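Local structure of nisin biosynthesis protein NisC (Lactococcus lactis subsp. lactis, 2G0D) at residues A209-K221 and Q397-G409. The protein is the lantibiotic cyclase of nisin biosynthesis, a zinc-containing enzyme that closes the thioether rings of the peptide antibiotic. Sequence-based numbering, arbitrary orientation.
Sequences AGVGCILAYAHIK and QALLLFDDFLKGG
Tyr217, on helix 208-221, and Phe402, in the C-terminal tail, lie ring on ring in a face-to-face stack, the centroids 3.6 Å apart and the planes only 1° from parallel. They illustrate how a largely irregular tail can be fixed along a helix by its side chains. The tyrosine reaches the tail because its CG stands anti to the backbone N (chi1 -176°). Each ring has its second face covered as well, that of Tyr217 by Lys221 CG and that of Phe402 by Leu400 C. At the hydroxyl end of the tyrosine, Tyr217 OH donates to Asp404 OD2 (2.8 Å), which receives it on its syn lone pair, the side of the other carboxylate oxygen. The lysine chain, bent at chi2 and chi3, brings Lys221 NZ to within 2.7 Å of the same Asp404 OD2, nearly along its C-O bond. Two donors thus grip one carboxylate oxygen, which probably favours the ionised acid; two waters extend the polar cluster from Lys221 NZ to Gly408 O.

Ile220, one turn after Tyr217, lays CG1 over the Phe405 ring, 3.9 Å from the centroid and 10° off the normal, a CH-pi contact; its CG2 packs against Phe405 CE2 at 3.6 Å. Phe405 in turn sets its CD1 at the edge of the Tyr217 ring, and Tyr290 of helix 281-294 stacks on Phe405. Toward the helix start, Leu400 CD1 meets Cys213 CB at 3.8 Å, while Ile214 CD1 touches Phe402 CZ. A type I beta turn from Phe402 to Phe405 presents Phe402, Asp404 and Phe405 to the helix. The side chain of Leu400 lies about 13 Å from the zinc ion. Here the closing segment of the chain is packed onto an earlier helix within the alpha toroid of the LanC-like cyclases.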
loop_
_atom_site.group_PDB
_atom_site.type_symbol
_atom_site.label_atom_id
_atom_site.label_comp_id
_atom_site.label_asym_id
_atom_site.label_seq_id
_atom_site.Cartn_x
_atom_site.Cartn_y
_atom_site.Cartn_z
ATOM N N ALA A 209 -6.510 8.331 4.863
ATOM C CA ALA A 209 -6.277 8.430 3.421
ATOM C C ALA A 209 -6.404 7.080 2.751
ATOM O O ALA A 209 -6.916 6.986 1.629
ATOM C CB ALA A 209 -4.892 9.015 3.143
ATOM N N GLY A 210 -5.912 6.042 3.430
ATOM C CA GLY A 210 -5.895 4.685 2.899
ATOM C C GLY A 210 -7.293 4.125 2.769
ATOM O O GLY A 210 -7.606 3.489 1.757
ATOM N N VAL A 211 -8.146 4.377 3.774
ATOM C CA VAL A 211 -9.561 4.029 3.663
ATOM C C VAL A 211 -10.197 4.777 2.521
ATOM O O VAL A 211 -10.880 4.176 1.720
ATOM C CB VAL A 211 -10.370 4.316 4.956
ATOM N N GLY A 212 -9.958 6.084 2.446
ATOM C CA GLY A 212 -10.445 6.922 1.349
ATOM C C GLY A 212 -10.070 6.406 -0.029
ATOM O O GLY A 212 -10.938 6.273 -0.891
ATOM N N CYS A 213 -8.787 6.090 -0.237
ATOM C CA CYS A 213 -8.320 5.549 -1.518
ATOM C C CYS A 213 -9.053 4.275 -1.873
ATOM O O CYS A 213 -9.486 4.113 -3.020
ATOM C CB CYS A 213 -6.810 5.271 -1.507
ATOM S SG CYS A 213 -5.779 6.783 -1.494
ATOM N N ILE A 214 -9.200 3.370 -0.900
ATOM C CA ILE A 214 -9.796 2.066 -1.209
ATOM C C ILE A 214 -11.282 2.210 -1.535
ATOM O O ILE A 214 -11.801 1.527 -2.425
ATOM C CB ILE A 214 -9.471 0.941 -0.151
ATOM C CG1 ILE A 214 -9.475 -0.442 -0.818
ATOM C CG2 ILE A 214 -10.445 0.955 1.039
ATOM C CD1 ILE A 214 -8.414 -0.604 -1.955
ATOM N N LEU A 215 -11.959 3.129 -0.849
ATOM C CA LEU A 215 -13.367 3.420 -1.186
ATOM C C LEU A 215 -13.584 4.056 -2.550
ATOM O O LEU A 215 -14.594 3.764 -3.211
ATOM C CB LEU A 215 -14.025 4.288 -0.121
ATOM C CG LEU A 215 -14.123 3.628 1.257
ATOM C CD1 LEU A 215 -14.638 4.654 2.256
ATOM C CD2 LEU A 215 -15.002 2.352 1.271
ATOM N N ALA A 216 -12.671 4.944 -2.950
ATOM C CA ALA A 216 -12.708 5.535 -4.276
ATOM C C ALA A 216 -12.473 4.449 -5.332
ATOM O O ALA A 216 -13.206 4.365 -6.323
ATOM C CB ALA A 216 -11.649 6.644 -4.399
ATOM N N TYR A 217 -11.435 3.631 -5.112
ATOM C CA TYR A 217 -11.114 2.526 -6.032
ATOM C C TYR A 217 -12.263 1.536 -6.141
ATOM O O TYR A 217 -12.613 1.175 -7.240
ATOM C CB TYR A 217 -9.812 1.819 -5.646
ATOM C CG TYR A 217 -9.353 0.715 -6.598
ATOM C CD1 TYR A 217 -9.129 0.973 -7.956
ATOM C CD2 TYR A 217 -9.113 -0.585 -6.129
ATOM C CE1 TYR A 217 -8.689 -0.029 -8.821
ATOM C CE2 TYR A 217 -8.660 -1.583 -6.995
ATOM C CZ TYR A 217 -8.444 -1.296 -8.317
ATOM O OH TYR A 217 -8.015 -2.295 -9.165
ATOM N N ALA A 218 -12.848 1.120 -5.015
ATOM C CA ALA A 218 -14.090 0.309 -4.994
ATOM C C ALA A 218 -15.213 0.907 -5.841
ATOM O O ALA A 218 -15.793 0.199 -6.648
ATOM C CB ALA A 218 -14.580 0.071 -3.544
ATOM N N HIS A 219 -15.502 2.206 -5.687
ATOM C CA HIS A 219 -16.482 2.878 -6.551
ATOM C C HIS A 219 -16.212 2.735 -8.059
ATOM O O HIS A 219 -17.106 2.353 -8.801
ATOM C CB HIS A 219 -16.663 4.355 -6.197
ATOM C CG HIS A 219 -17.635 5.065 -7.096
ATOM N ND1 HIS A 219 -17.249 6.042 -7.992
ATOM C CD2 HIS A 219 -18.972 4.914 -7.260
ATOM C CE1 HIS A 219 -18.312 6.482 -8.646
ATOM N NE2 HIS A 219 -19.368 5.812 -8.220
ATOM N N ILE A 220 -14.989 3.026 -8.516
ATOM C CA ILE A 220 -14.694 2.891 -9.943
ATOM C C ILE A 220 -14.766 1.429 -10.393
ATOM O O ILE A 220 -15.050 1.152 -11.562
ATOM C CB ILE A 220 -13.336 3.559 -10.397
ATOM C CG1 ILE A 220 -12.111 2.854 -9.799
ATOM C CG2 ILE A 220 -13.345 5.075 -10.190
ATOM C CD1 ILE A 220 -11.519 1.829 -10.751
ATOM N N LYS A 221 -14.535 0.496 -9.468
ATOM C CA LYS A 221 -14.639 -0.927 -9.795
ATOM C C LYS A 221 -16.092 -1.423 -9.927
ATOM O O LYS A 221 -16.328 -2.507 -10.466
ATOM C CB LYS A 221 -13.842 -1.775 -8.807
ATOM C CG LYS A 221 -12.303 -1.639 -8.943
ATOM C CD LYS A 221 -11.851 -1.913 -10.403
ATOM C CE LYS A 221 -10.897 -3.029 -10.467
ATOM N NZ LYS A 221 -10.612 -3.455 -11.860
ATOM N N GLN A 397 -0.572 -2.886 -6.791
ATOM C CA GLN A 397 -1.778 -2.989 -5.976
ATOM C C GLN A 397 -1.458 -2.854 -4.502
ATOM O O GLN A 397 -2.248 -2.294 -3.744
ATOM C CB GLN A 397 -2.477 -4.337 -6.214
ATOM C CG GLN A 397 -3.990 -4.344 -5.930
ATOM C CD GLN A 397 -4.814 -3.562 -6.995
ATOM O OE1 GLN A 397 -6.048 -3.378 -6.866
ATOM N NE2 GLN A 397 -4.141 -3.112 -8.026
ATOM N N ALA A 398 -0.316 -3.390 -4.092
ATOM C CA ALA A 398 0.087 -3.390 -2.687
ATOM C C ALA A 398 0.373 -1.973 -2.160
ATOM O O ALA A 398 0.388 -1.745 -0.949
ATOM C CB ALA A 398 1.316 -4.265 -2.509
ATOM N N LEU A 399 0.619 -1.044 -3.083
ATOM C CA LEU A 399 0.906 0.363 -2.772
ATOM C C LEU A 399 -0.273 1.267 -3.065
ATOM O O LEU A 399 -0.151 2.482 -2.975
ATOM C CB LEU A 399 2.125 0.835 -3.579
ATOM C CG LEU A 399 3.489 0.210 -3.250
ATOM C CD1 LEU A 399 4.605 0.791 -4.146
ATOM C CD2 LEU A 399 3.842 0.437 -1.798
ATOM N N LEU A 400 -1.410 0.669 -3.428
ATOM C CA LEU A 400 -2.616 1.400 -3.877
ATOM C C LEU A 400 -2.311 2.287 -5.063
ATOM O O LEU A 400 -2.810 3.426 -5.172
ATOM C CB LEU A 400 -3.267 2.247 -2.752
ATOM C CG LEU A 400 -3.556 1.626 -1.374
ATOM C CD1 LEU A 400 -4.306 2.646 -0.482
ATOM C CD2 LEU A 400 -4.300 0.268 -1.438
ATOM N N LEU A 401 -1.515 1.757 -5.975
ATOM C CA LEU A 401 -1.235 2.437 -7.234
ATOM C C LEU A 401 -2.017 1.665 -8.262
ATOM O O LEU A 401 -1.671 0.528 -8.594
ATOM C CB LEU A 401 0.263 2.438 -7.532
ATOM C CG LEU A 401 1.100 3.086 -6.435
ATOM C CD1 LEU A 401 2.639 3.003 -6.733
ATOM C CD2 LEU A 401 0.652 4.555 -6.119
ATOM N N PHE A 402 -3.111 2.276 -8.722
ATOM C CA PHE A 402 -4.146 1.575 -9.475
ATOM C C PHE A 402 -4.080 1.981 -10.956
ATOM O O PHE A 402 -4.701 2.976 -11.366
ATOM C CB PHE A 402 -5.514 1.942 -8.875
ATOM C CG PHE A 402 -5.683 1.556 -7.412
ATOM C CD1 PHE A 402 -5.419 0.241 -6.974
ATOM C CD2 PHE A 402 -6.186 2.485 -6.488
ATOM C CE1 PHE A 402 -5.597 -0.139 -5.624
ATOM C CE2 PHE A 402 -6.366 2.135 -5.138
ATOM C CZ PHE A 402 -6.107 0.796 -4.707
ATOM N N ASP A 403 -3.308 1.203 -11.735
ATOM C CA ASP A 403 -3.075 1.432 -13.159
ATOM C C ASP A 403 -4.351 1.313 -13.959
ATOM O O ASP A 403 -4.448 1.900 -15.043
ATOM C CB ASP A 403 -2.066 0.437 -13.754
ATOM C CG ASP A 403 -0.623 0.708 -13.325
ATOM O OD1 ASP A 403 -0.358 1.682 -12.553
ATOM O OD2 ASP A 403 0.247 -0.095 -13.746
ATOM N N ASP A 404 -5.325 0.581 -13.414
ATOM C CA ASP A 404 -6.643 0.362 -14.052
ATOM C C ASP A 404 -7.738 1.323 -13.605
ATOM O O ASP A 404 -8.910 1.135 -13.963
ATOM C CB ASP A 404 -7.118 -1.075 -13.791
ATOM C CG ASP A 404 -7.354 -1.359 -12.292
ATOM O OD1 ASP A 404 -6.727 -0.701 -11.420
ATOM O OD2 ASP A 404 -8.155 -2.267 -11.978
ATOM N N PHE A 405 -7.362 2.356 -12.853
ATOM C CA PHE A 405 -8.316 3.249 -12.239
ATOM C C PHE A 405 -9.290 3.862 -13.268
ATOM O O PHE A 405 -10.427 4.191 -12.929
ATOM C CB PHE A 405 -7.606 4.381 -11.450
ATOM C CG PHE A 405 -8.470 4.988 -10.370
ATOM C CD1 PHE A 405 -8.487 4.442 -9.082
ATOM C CD2 PHE A 405 -9.295 6.085 -10.640
ATOM C CE1 PHE A 405 -9.329 4.975 -8.065
ATOM C CE2 PHE A 405 -10.123 6.619 -9.639
ATOM C CZ PHE A 405 -10.149 6.043 -8.352
ATOM N N LEU A 406 -8.829 4.035 -14.503
ATOM C CA LEU A 406 -9.646 4.679 -15.533
ATOM C C LEU A 406 -10.006 3.704 -16.632
ATOM O O LEU A 406 -10.415 4.114 -17.707
ATOM C CB LEU A 406 -8.957 5.931 -16.104
ATOM C CG LEU A 406 -8.715 7.064 -15.098
ATOM C CD1 LEU A 406 -7.606 8.036 -15.603
ATOM C CD2 LEU A 406 -10.017 7.810 -14.759
ATOM N N LYS A 407 -9.836 2.410 -16.363
ATOM C CA LYS A 407 -10.245 1.381 -17.325
ATOM C C LYS A 407 -11.701 0.988 -17.128
ATOM O O LYS A 407 -12.291 0.306 -17.976
ATOM C CB LYS A 407 -9.343 0.148 -17.227
ATOM C CG LYS A 407 -7.875 0.400 -17.573
ATOM C CD LYS A 407 -7.713 1.116 -18.889
ATOM C CE LYS A 407 -6.247 1.412 -19.136
ATOM N NZ LYS A 407 -6.058 2.014 -20.467
ATOM N N GLY A 408 -12.285 1.419 -16.012
ATOM C CA GLY A 408 -13.723 1.238 -15.787
ATOM C C GLY A 408 -14.064 0.036 -14.923
ATOM O O GLY A 408 -13.430 -0.190 -13.852
ATOM N N GLY A 409 -15.063 -0.729 -15.386
ATOM C CA GLY A 409 -15.584 -1.895 -14.655
ATOM C C GLY A 409 -16.450 -2.802 -15.506
ATOM O O GLY A 409 -15.980 -3.409 -16.476
HETATM O O HOH W 1 -10.753 -0.770 -13.713
HETATM O O HOH W 2 -12.879 -3.386 -13.663
#